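Local coordinates for protein short afifavidin (Afifella pfennigii, PDB 6HDT) that binds biotin and 2-iminobiotin tightly without a covalent link, as a dimeric bacterial avidin whose biological role is unclear, at residues D4-F14 against L33-V41. Numbering follows the deposited sequence.
Sequences DMSPRQSAEAF and LVFGAGNSV
Phe35, at the end of strand 30-35, turns its ring toward helix 7-14. Its CG lies anti to the carbonyl carbon (chi1 -64°), which places the ring against Ser10, Ala11 and Phe14. Ala11 CA lies over one face, toward the rim, 4.2 Å from the ring centroid in a CH-pi contact, while Ala11 CB meets Phe35 CD2. At the far end Phe35 CZ reaches CD2 of Phe14 at 3.7 Å, the two ring planes inclined at 46°; Phe14 also touches Trp23 and Ile70 of the barrel. Pro7, in the first turn, rests its ring on the strand's exit, with CB 3.4 Å from Phe35 O and CG close to Gly36. Asp4 ties the chain ahead of the helix to the hairpin: Gly38 N donates to the syn lone pair of Asp4 OD2 over 2.9 Å, nearly straight at 160°. Two waters fill in the polar seam. One links Met5 O, Gly36 O and Asn39 N; the other accepts from Ser10 OG (2.6 Å) and donates to Gly36 O and Ser40 O. A capping box of Ser6 and Gln9 starts the helix. Thus the helix packs on the end of strand 30-35 while the chain ahead grips the type I' turn into strand 40-46 of the eight-stranded antiparallel avidin barrel.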
loop_
_atom_site.group_PDB
_atom_site.type_symbol
_atom_site.label_atom_id
_atom_site.label_comp_id
_atom_site.label_asym_id
_atom_site.label_seq_id
_atom_site.Cartn_x
_atom_site.Cartn_y
_atom_site.Cartn_z
ATOM N N ASP A 4 -7.206 -11.005 -17.577
ATOM C CA ASP A 4 -6.164 -10.583 -16.649
ATOM C C ASP A 4 -4.990 -9.988 -17.430
ATOM O O ASP A 4 -4.497 -10.593 -18.392
ATOM C CB ASP A 4 -5.620 -11.713 -15.763
ATOM C CG ASP A 4 -4.863 -11.172 -14.551
ATOM O OD1 ASP A 4 -5.225 -10.065 -14.080
ATOM O OD2 ASP A 4 -3.917 -11.826 -14.051
ATOM N N MET A 5 -4.546 -8.807 -17.000
ATOM C CA MET A 5 -3.372 -8.158 -17.583
ATOM C C MET A 5 -2.144 -9.031 -17.365
ATOM O O MET A 5 -1.879 -9.447 -16.238
ATOM C CB MET A 5 -3.148 -6.790 -16.949
ATOM C CG MET A 5 -2.466 -5.819 -17.872
ATOM S SD MET A 5 -3.635 -4.975 -18.948
ATOM C CE MET A 5 -3.593 -3.361 -18.173
ATOM N N SER A 6 -1.398 -9.320 -18.435
ATOM C CA SER A 6 -0.128 -10.021 -18.300
ATOM C C SER A 6 0.900 -9.173 -17.524
ATOM O O SER A 6 0.825 -7.953 -17.493
ATOM C CB SER A 6 0.449 -10.388 -19.659
ATOM O OG SER A 6 1.229 -9.333 -20.214
ATOM N N PRO A 7 1.872 -9.833 -16.870
ATOM C CA PRO A 7 2.919 -9.060 -16.207
ATOM C C PRO A 7 3.561 -8.024 -17.143
ATOM O O PRO A 7 3.720 -6.857 -16.749
ATOM C CB PRO A 7 3.903 -10.141 -15.767
ATOM C CG PRO A 7 3.036 -11.350 -15.537
ATOM C CD PRO A 7 1.989 -11.283 -16.610
ATOM N N ARG A 8 3.862 -8.412 -18.387
ATOM C CA ARG A 8 4.485 -7.480 -19.336
ATOM C C ARG A 8 3.532 -6.324 -19.735
ATOM O O ARG A 8 3.939 -5.177 -19.809
ATOM C CB ARG A 8 5.029 -8.229 -20.558
ATOM C CG ARG A 8 4.952 -7.435 -21.864
ATOM C CD ARG A 8 6.036 -7.825 -22.855
ATOM N NE ARG A 8 7.300 -7.311 -22.360
ATOM C CZ ARG A 8 8.279 -8.055 -21.856
ATOM N NH1 ARG A 8 8.190 -9.389 -21.835
ATOM N NH2 ARG A 8 9.371 -7.451 -21.386
ATOM N N GLN A 9 2.261 -6.633 -19.953
ATOM C CA GLN A 9 1.261 -5.606 -20.245
ATOM C C GLN A 9 1.112 -4.637 -19.068
ATOM O O GLN A 9 0.971 -3.446 -19.256
ATOM C CB GLN A 9 -0.083 -6.249 -20.576
ATOM C CG GLN A 9 -0.140 -6.893 -21.956
ATOM C CD GLN A 9 -1.402 -7.737 -22.130
ATOM O OE1 GLN A 9 -1.956 -8.278 -21.160
ATOM N NE2 GLN A 9 -1.852 -7.865 -23.367
ATOM N N SER A 10 1.146 -5.158 -17.836
ATOM C CA SER A 10 1.065 -4.287 -16.678
ATOM C C SER A 10 2.291 -3.318 -16.542
ATOM O O SER A 10 2.152 -2.125 -16.173
ATOM C CB SER A 10 0.855 -5.151 -15.416
ATOM O OG SER A 10 0.782 -4.334 -14.306
ATOM N N ALA A 11 3.486 -3.832 -16.845
ATOM C CA ALA A 11 4.691 -3.044 -16.812
ATOM C C ALA A 11 4.663 -1.987 -17.887
ATOM O O ALA A 11 5.060 -0.863 -17.641
ATOM C CB ALA A 11 5.913 -3.922 -17.009
ATOM N N GLU A 12 4.190 -2.341 -19.071
ATOM C CA GLU A 12 4.181 -1.367 -20.179
ATOM C C GLU A 12 3.151 -0.261 -19.917
ATOM O O GLU A 12 3.417 0.904 -20.194
ATOM C CB GLU A 12 3.937 -2.047 -21.522
ATOM C CG GLU A 12 5.134 -2.874 -22.001
ATOM C CD GLU A 12 4.837 -3.652 -23.268
ATOM O OE1 GLU A 12 3.872 -3.279 -23.965
ATOM O OE2 GLU A 12 5.562 -4.636 -23.563
ATOM N N ALA A 13 2.013 -0.622 -19.319
ATOM C CA ALA A 13 1.028 0.363 -18.959
ATOM C C ALA A 13 1.631 1.303 -17.912
ATOM O O ALA A 13 1.312 2.461 -17.867
ATOM C CB ALA A 13 -0.245 -0.300 -18.447
ATOM N N PHE A 14 2.504 0.799 -17.038
ATOM C CA PHE A 14 3.153 1.695 -16.083
ATOM C C PHE A 14 4.166 2.644 -16.740
ATOM O O PHE A 14 4.344 3.755 -16.277
ATOM C CB PHE A 14 3.758 0.890 -14.946
ATOM C CG PHE A 14 4.187 1.716 -13.781
ATOM C CD1 PHE A 14 3.250 2.361 -12.964
ATOM C CD2 PHE A 14 5.532 1.850 -13.484
ATOM C CE1 PHE A 14 3.676 3.089 -11.876
ATOM C CE2 PHE A 14 5.958 2.572 -12.376
ATOM C CZ PHE A 14 5.034 3.194 -11.585
ATOM N N LEU A 33 11.032 -3.199 -8.634
ATOM C CA LEU A 33 9.626 -3.519 -8.814
ATOM C C LEU A 33 9.474 -4.633 -9.817
ATOM O O LEU A 33 10.064 -4.614 -10.911
ATOM C CB LEU A 33 8.826 -2.301 -9.306
ATOM C CG LEU A 33 8.772 -1.099 -8.363
ATOM C CD1 LEU A 33 7.989 0.019 -9.010
ATOM C CD2 LEU A 33 8.160 -1.483 -7.029
ATOM N N VAL A 34 8.636 -5.577 -9.460
ATOM C CA VAL A 34 8.294 -6.698 -10.326
ATOM C C VAL A 34 6.786 -6.726 -10.500
ATOM O O VAL A 34 6.031 -6.877 -9.534
ATOM C CB VAL A 34 8.792 -8.052 -9.760
ATOM C CG1 VAL A 34 8.681 -9.130 -10.815
ATOM C CG2 VAL A 34 10.232 -7.950 -9.288
ATOM N N PHE A 35 6.341 -6.500 -11.729
ATOM C CA PHE A 35 4.932 -6.634 -12.066
ATOM C C PHE A 35 4.538 -8.102 -12.295
ATOM O O PHE A 35 5.266 -8.875 -12.939
ATOM C CB PHE A 35 4.599 -5.774 -13.277
ATOM C CG PHE A 35 4.774 -4.333 -13.000
ATOM C CD1 PHE A 35 3.784 -3.628 -12.329
ATOM C CD2 PHE A 35 5.957 -3.701 -13.292
ATOM C CE1 PHE A 35 3.951 -2.301 -12.010
ATOM C CE2 PHE A 35 6.126 -2.361 -12.978
ATOM C CZ PHE A 35 5.125 -1.667 -12.337
ATOM N N GLY A 36 3.396 -8.481 -11.730
ATOM C CA GLY A 36 2.867 -9.830 -11.885
ATOM C C GLY A 36 1.410 -9.867 -12.317
ATOM O O GLY A 36 0.885 -8.906 -12.849
ATOM N N ALA A 37 0.768 -11.006 -12.075
ATOM C CA ALA A 37 -0.616 -11.228 -12.457
ATOM C C ALA A 37 -1.532 -10.578 -11.421
ATOM O O ALA A 37 -1.099 -10.230 -10.329
ATOM C CB ALA A 37 -0.897 -12.703 -12.531
ATOM N N GLY A 38 -2.799 -10.408 -11.776
ATOM C CA GLY A 38 -3.747 -9.787 -10.892
ATOM C C GLY A 38 -3.350 -8.381 -10.484
ATOM O O GLY A 38 -3.559 -8.004 -9.346
ATOM N N ASN A 39 -2.780 -7.579 -11.397
ATOM C CA ASN A 39 -2.350 -6.203 -11.053
ATOM C C ASN A 39 -1.268 -6.136 -9.947
ATOM O O ASN A 39 -1.029 -5.066 -9.354
ATOM C CB ASN A 39 -3.566 -5.306 -10.665
ATOM C CG ASN A 39 -4.690 -5.321 -11.719
ATOM O OD1 ASN A 39 -5.896 -5.208 -11.415
ATOM N ND2 ASN A 39 -4.303 -5.471 -12.946
ATOM N N SER A 40 -0.618 -7.266 -9.671
ATOM C CA SER A 40 0.289 -7.321 -8.561
ATOM C C SER A 40 1.599 -6.573 -8.793
ATOM O O SER A 40 2.075 -6.410 -9.923
ATOM C CB SER A 40 0.538 -8.770 -8.108
ATOM O OG SER A 40 1.286 -9.515 -9.064
ATOM N N VAL A 41 2.158 -6.113 -7.673
ATOM C CA VAL A 41 3.471 -5.497 -7.604
ATOM C C VAL A 41 4.201 -6.199 -6.480
ATOM O O VAL A 41 3.675 -6.301 -5.351
ATOM C CB VAL A 41 3.376 -3.992 -7.275
ATOM C CG1 VAL A 41 4.752 -3.375 -7.106
ATOM C CG2 VAL A 41 2.592 -3.260 -8.356
HETATM O O HOH W 1 -1.527 -7.972 -13.986
HETATM O O HOH W 2 0.952 -6.076 -12.368
#